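Local coordinates for extracellular solute-binding protein family 1 (Alicyclobacillus acidocaldarius subsp. acidocaldarius, PDB 4OVJ) that probably captures a solute outside the cell and delivers it to a membrane transporter of the ABC type, at residues W185-Q197 and P280-I292. Sequence-based numbering, arbitrary orientation.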
loop_
_atom_site.group_PDB
_atom_site.type_symbol
_atom_site.label_atom_id
_atom_site.label_comp_id
_atom_site.label_asym_id
_atom_site.label_seq_id
_atom_site.Cartn_x
_atom_site.Cartn_y
_atom_site.Cartn_z
ATOM N N TRP A 185 5.656 -12.529 -2.501
ATOM C CA TRP A 185 4.899 -12.356 -3.735
ATOM C C TRP A 185 4.810 -10.885 -4.122
ATOM O O TRP A 185 4.999 -10.535 -5.294
ATOM C CB TRP A 185 3.528 -12.952 -3.519
ATOM C CG TRP A 185 2.556 -12.998 -4.651
ATOM C CD1 TRP A 185 1.261 -12.607 -4.589
ATOM C CD2 TRP A 185 2.743 -13.553 -5.962
ATOM N NE1 TRP A 185 0.633 -12.850 -5.772
ATOM C CE2 TRP A 185 1.511 -13.436 -6.638
ATOM C CE3 TRP A 185 3.826 -14.113 -6.636
ATOM C CZ2 TRP A 185 1.334 -13.856 -7.968
ATOM C CZ3 TRP A 185 3.650 -14.551 -7.941
ATOM C CH2 TRP A 185 2.411 -14.421 -8.593
ATOM N N GLN A 186 4.566 -10.006 -3.151
ATOM C CA GLN A 186 4.427 -8.603 -3.503
ATOM C C GLN A 186 5.773 -7.913 -3.779
ATOM O O GLN A 186 5.835 -7.024 -4.633
ATOM C CB GLN A 186 3.566 -7.854 -2.479
ATOM C CG GLN A 186 2.110 -8.347 -2.410
ATOM C CD GLN A 186 1.355 -8.244 -3.730
ATOM O OE1 GLN A 186 1.646 -7.391 -4.566
ATOM N NE2 GLN A 186 0.375 -9.121 -3.924
ATOM N N THR A 187 6.873 -8.305 -3.132
ATOM C CA THR A 187 8.153 -7.718 -3.573
ATOM C C THR A 187 8.554 -8.262 -4.943
ATOM O O THR A 187 9.184 -7.557 -5.728
ATOM C CB THR A 187 9.331 -7.870 -2.599
ATOM O OG1 THR A 187 9.694 -9.245 -2.448
ATOM C CG2 THR A 187 9.019 -7.241 -1.259
ATOM N N PHE A 188 8.201 -9.512 -5.234
ATOM C CA PHE A 188 8.371 -9.996 -6.585
ATOM C C PHE A 188 7.526 -9.170 -7.583
ATOM O O PHE A 188 7.970 -8.880 -8.692
ATOM C CB PHE A 188 8.066 -11.489 -6.738
ATOM C CG PHE A 188 8.204 -11.942 -8.151
ATOM C CD1 PHE A 188 9.420 -11.828 -8.802
ATOM C CD2 PHE A 188 7.107 -12.392 -8.864
ATOM C CE1 PHE A 188 9.548 -12.153 -10.135
ATOM C CE2 PHE A 188 7.235 -12.739 -10.196
ATOM C CZ PHE A 188 8.454 -12.620 -10.835
ATOM N N GLY A 189 6.317 -8.779 -7.180
ATOM C CA GLY A 189 5.484 -7.919 -8.007
ATOM C C GLY A 189 6.192 -6.644 -8.441
ATOM O O GLY A 189 6.094 -6.229 -9.584
ATOM N N TYR A 190 6.920 -6.049 -7.508
ATOM C CA TYR A 190 7.744 -4.871 -7.757
ATOM C C TYR A 190 8.827 -5.154 -8.806
ATOM O O TYR A 190 8.946 -4.434 -9.791
ATOM C CB TYR A 190 8.341 -4.395 -6.429
ATOM C CG TYR A 190 9.289 -3.233 -6.521
ATOM C CD1 TYR A 190 8.826 -1.930 -6.637
ATOM C CD2 TYR A 190 10.662 -3.440 -6.477
ATOM C CE1 TYR A 190 9.718 -0.871 -6.720
ATOM C CE2 TYR A 190 11.552 -2.391 -6.562
ATOM C CZ TYR A 190 11.075 -1.111 -6.672
ATOM O OH TYR A 190 11.956 -0.072 -6.762
ATOM N N TRP A 191 9.564 -6.240 -8.625
ATOM C CA TRP A 191 10.555 -6.712 -9.596
ATOM C C TRP A 191 9.956 -6.980 -10.969
ATOM O O TRP A 191 10.508 -6.559 -11.983
ATOM C CB TRP A 191 11.218 -7.984 -9.043
ATOM C CG TRP A 191 12.313 -8.583 -9.881
ATOM C CD1 TRP A 191 12.164 -9.413 -10.942
ATOM C CD2 TRP A 191 13.723 -8.436 -9.680
ATOM N NE1 TRP A 191 13.393 -9.787 -11.429
ATOM C CE2 TRP A 191 14.367 -9.206 -10.667
ATOM C CE3 TRP A 191 14.503 -7.751 -8.739
ATOM C CZ2 TRP A 191 15.759 -9.299 -10.756
ATOM C CZ3 TRP A 191 15.898 -7.835 -8.835
ATOM C CH2 TRP A 191 16.501 -8.597 -9.837
ATOM N N ALA A 192 8.830 -7.680 -10.999
ATOM C CA ALA A 192 8.183 -7.995 -12.259
ATOM C C ALA A 192 7.824 -6.722 -13.001
ATOM O O ALA A 192 8.054 -6.627 -14.203
ATOM C CB ALA A 192 6.944 -8.832 -12.047
ATOM N N ARG A 193 7.268 -5.750 -12.285
ATOM C CA ARG A 193 6.880 -4.474 -12.905
ATOM C C ARG A 193 8.093 -3.747 -13.495
ATOM O O ARG A 193 8.003 -3.151 -14.568
ATOM C CB ARG A 193 6.143 -3.593 -11.906
ATOM C CG ARG A 193 4.693 -4.017 -11.672
ATOM C CD ARG A 193 4.128 -3.386 -10.412
ATOM N NE ARG A 193 4.303 -1.923 -10.356
ATOM C CZ ARG A 193 3.424 -0.996 -10.763
ATOM N NH1 ARG A 193 2.250 -1.318 -11.296
ATOM N NH2 ARG A 193 3.729 0.292 -10.640
ATOM N N GLN A 194 9.240 -3.838 -12.819
ATOM C CA GLN A 194 10.474 -3.251 -13.351
ATOM C C GLN A 194 10.909 -3.885 -14.670
ATOM O O GLN A 194 11.612 -3.261 -15.461
ATOM C CB GLN A 194 11.616 -3.380 -12.369
ATOM C CG GLN A 194 11.401 -2.684 -11.060
ATOM C CD GLN A 194 12.536 -2.928 -10.106
ATOM O OE1 GLN A 194 12.993 -4.063 -9.945
ATOM N NE2 GLN A 194 13.033 -1.861 -9.499
ATOM N N HIS A 195 10.520 -5.140 -14.877
ATOM C CA HIS A 195 10.843 -5.874 -16.088
ATOM C C HIS A 195 9.731 -5.829 -17.123
ATOM O O HIS A 195 9.720 -6.635 -18.050
ATOM C CB HIS A 195 11.219 -7.309 -15.723
ATOM C CG HIS A 195 12.522 -7.386 -15.002
ATOM N ND1 HIS A 195 12.663 -7.051 -13.674
ATOM C CD2 HIS A 195 13.764 -7.672 -15.454
ATOM C CE1 HIS A 195 13.932 -7.164 -13.326
ATOM N NE2 HIS A 195 14.619 -7.540 -14.389
ATOM N N GLY A 196 8.828 -4.862 -16.985
ATOM C CA GLY A 196 7.756 -4.655 -17.954
ATOM C C GLY A 196 6.680 -5.714 -17.885
ATOM O O GLY A 196 5.905 -5.885 -18.825
ATOM N N GLN A 197 6.615 -6.395 -16.749
ATOM C CA GLN A 197 5.694 -7.512 -16.540
ATOM C C GLN A 197 4.865 -7.258 -15.274
ATOM O O GLN A 197 4.931 -6.166 -14.678
ATOM C CB GLN A 197 6.503 -8.811 -16.498
ATOM C CG GLN A 197 7.133 -9.109 -17.853
ATOM C CD GLN A 197 8.119 -10.251 -17.858
ATOM O OE1 GLN A 197 8.265 -10.980 -16.882
ATOM N NE2 GLN A 197 8.809 -10.411 -18.978
ATOM N N PRO A 280 12.877 2.013 -2.797
ATOM C CA PRO A 280 13.469 0.717 -3.108
ATOM C C PRO A 280 14.309 0.725 -4.390
ATOM O O PRO A 280 14.159 1.621 -5.238
ATOM C CB PRO A 280 12.274 -0.233 -3.215
ATOM C CG PRO A 280 11.060 0.594 -3.126
ATOM C CD PRO A 280 11.411 2.024 -2.888
ATOM N N PRO A 281 15.223 -0.244 -4.516
ATOM C CA PRO A 281 16.182 -0.168 -5.609
ATOM C C PRO A 281 15.575 -0.291 -6.986
ATOM O O PRO A 281 14.495 -0.849 -7.147
ATOM C CB PRO A 281 17.119 -1.345 -5.343
ATOM C CG PRO A 281 17.014 -1.586 -3.898
ATOM C CD PRO A 281 15.579 -1.318 -3.575
ATOM N N THR A 282 16.292 0.250 -7.960
ATOM C CA THR A 282 15.849 0.291 -9.328
ATOM C C THR A 282 16.518 -0.767 -10.198
ATOM O O THR A 282 17.563 -1.318 -9.844
ATOM C CB THR A 282 16.134 1.681 -9.930
ATOM O OG1 THR A 282 17.535 1.955 -9.885
ATOM C CG2 THR A 282 15.387 2.745 -9.169
ATOM N N GLN A 283 15.900 -1.025 -11.353
ATOM C CA GLN A 283 16.456 -1.916 -12.357
ATOM C C GLN A 283 16.936 -1.110 -13.561
ATOM O O GLN A 283 16.132 -0.580 -14.298
ATOM C CB GLN A 283 15.406 -2.912 -12.823
ATOM C CG GLN A 283 15.867 -3.820 -13.945
ATOM C CD GLN A 283 17.097 -4.614 -13.574
ATOM O OE1 GLN A 283 17.095 -5.348 -12.590
ATOM N NE2 GLN A 283 18.163 -4.453 -14.344
ATOM N N PRO A 284 18.255 -1.062 -13.788
ATOM C CA PRO A 284 18.751 -0.402 -14.991
ATOM C C PRO A 284 18.206 -1.055 -16.262
ATOM O O PRO A 284 18.146 -2.285 -16.358
ATOM C CB PRO A 284 20.266 -0.543 -14.861
ATOM C CG PRO A 284 20.492 -0.621 -13.376
ATOM C CD PRO A 284 19.340 -1.432 -12.868
ATOM N N GLY A 285 17.748 -0.223 -17.196
ATOM C CA GLY A 285 17.095 -0.693 -18.414
ATOM C C GLY A 285 15.661 -1.146 -18.177
ATOM O O GLY A 285 15.014 -1.650 -19.082
ATOM N N GLY A 286 15.178 -0.982 -16.951
ATOM C CA GLY A 286 13.833 -1.368 -16.574
ATOM C C GLY A 286 12.826 -0.226 -16.554
ATOM O O GLY A 286 13.130 0.923 -16.889
ATOM N N GLU A 287 11.612 -0.568 -16.175
ATOM C CA GLU A 287 10.529 0.376 -15.955
ATOM C C GLU A 287 10.480 0.669 -14.462
ATOM O O GLU A 287 11.157 0.007 -13.665
ATOM C CB GLU A 287 9.205 -0.241 -16.437
ATOM C CG GLU A 287 9.260 -0.611 -17.919
ATOM C CD GLU A 287 7.941 -1.064 -18.524
ATOM O OE1 GLU A 287 6.892 -0.931 -17.869
ATOM O OE2 GLU A 287 7.963 -1.568 -19.678
ATOM N N GLU A 288 9.673 1.643 -14.071
ATOM C CA GLU A 288 9.489 1.925 -12.653
ATOM C C GLU A 288 8.605 0.852 -12.034
ATOM O O GLU A 288 7.479 0.613 -12.497
ATOM C CB GLU A 288 8.881 3.316 -12.435
ATOM C CG GLU A 288 8.639 3.686 -10.971
ATOM C CD GLU A 288 9.899 3.603 -10.115
ATOM O OE1 GLU A 288 10.821 4.412 -10.354
ATOM O OE2 GLU A 288 9.971 2.743 -9.194
ATOM N N GLY A 289 9.117 0.202 -10.990
ATOM C CA GLY A 289 8.350 -0.784 -10.248
ATOM C C GLY A 289 7.406 -0.206 -9.217
ATOM O O GLY A 289 6.386 -0.820 -8.891
ATOM N N LEU A 290 7.746 0.959 -8.668
ATOM C CA LEU A 290 7.036 1.454 -7.503
ATOM C C LEU A 290 5.627 1.897 -7.872
ATOM O O LEU A 290 5.406 2.494 -8.920
ATOM C CB LEU A 290 7.789 2.619 -6.883
ATOM C CG LEU A 290 7.421 2.994 -5.445
ATOM C CD1 LEU A 290 7.733 1.866 -4.466
ATOM C CD2 LEU A 290 8.160 4.273 -5.059
ATOM N N TYR A 291 4.693 1.579 -6.991
ATOM C CA TYR A 291 3.318 2.072 -7.047
ATOM C C TYR A 291 2.924 2.485 -5.641
ATOM O O TYR A 291 3.530 2.063 -4.653
ATOM C CB TYR A 291 2.352 0.993 -7.545
ATOM C CG TYR A 291 2.382 -0.274 -6.715
ATOM C CD1 TYR A 291 3.378 -1.230 -6.903
ATOM C CD2 TYR A 291 1.453 -0.488 -5.706
ATOM C CE1 TYR A 291 3.434 -2.379 -6.124
ATOM C CE2 TYR A 291 1.493 -1.635 -4.934
ATOM C CZ TYR A 291 2.498 -2.569 -5.137
ATOM O OH TYR A 291 2.541 -3.704 -4.367
ATOM N N ILE A 292 1.896 3.306 -5.565
ATOM C CA ILE A 292 1.282 3.669 -4.305
ATOM C C ILE A 292 0.030 2.822 -4.159
ATOM O O ILE A 292 -0.807 2.798 -5.045
ATOM C CB ILE A 292 0.901 5.165 -4.263
ATOM C CG1 ILE A 292 2.053 6.049 -4.738
ATOM C CG2 ILE A 292 0.466 5.550 -2.861
ATOM C CD1 ILE A 292 3.345 5.870 -3.980
HETATM O O HOH W 1 3.718 -5.753 -5.698
HETATM O O HOH W 2 0.241 -4.596 -3.277
HETATM O O HOH W 3 11.876 0.694 -10.066
#
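R193 and Q194, at the end of helix 185-194, grip the loop that joins strands 275-278 and 293-300 in this family 1 extracellular solute-binding protein, of the periplasmic-binding-protein fold, a worked example of side chains binding an irregular loop through its backbone carbonyls. R193 can be followed outward from CB, which packs 3.9 Å from the CA of G289. CD then passes G289 O, and the bend at chi3 (52°) brings the edge of the guanidinium to that carbonyl: NE, above the carbonyl plane, donates a nearly straight bond to G289 O (2.8 Å, 163°), which lies near the guanidinium plane, while NH2 adds weak bonds to the oxygens of G289 and L290. One guanidinium face lies against CB and CD1 of Y291, whose ring is turned 69° from it. NE and NH2 thus face the loop carbonyls while NH1 forms a salt bridge with D370, which probably balances the charge. P281 O takes two donors, Q194 NE2 in the carbonyl plane on a lone pair (2.9 Å) and Y190 OH from above that plane (2.7 Å); Q194 OE1 is engaged by W160. The Y190 side chain swings away from its own backbone N, which carries the ring in among the loop backbone, with P281 O at its edge, CE1 3.3 Å from L290 N and CZ 3.8 Å from P280 CB. A leucine in place of Y190 would probably leave P281 O with Q194 as its one side-chain donor here and open a gap beside P280 and G289. A water links Q194 NE2, E288 OE2 and G289 N; the carboxylate also meets R157. Beyond the helix, G196 at positive phi closes a Schellman motif, and just past the type II turn from Q283 to G286 the backbone N of E287 donates to Q194 O at 2.8 Å.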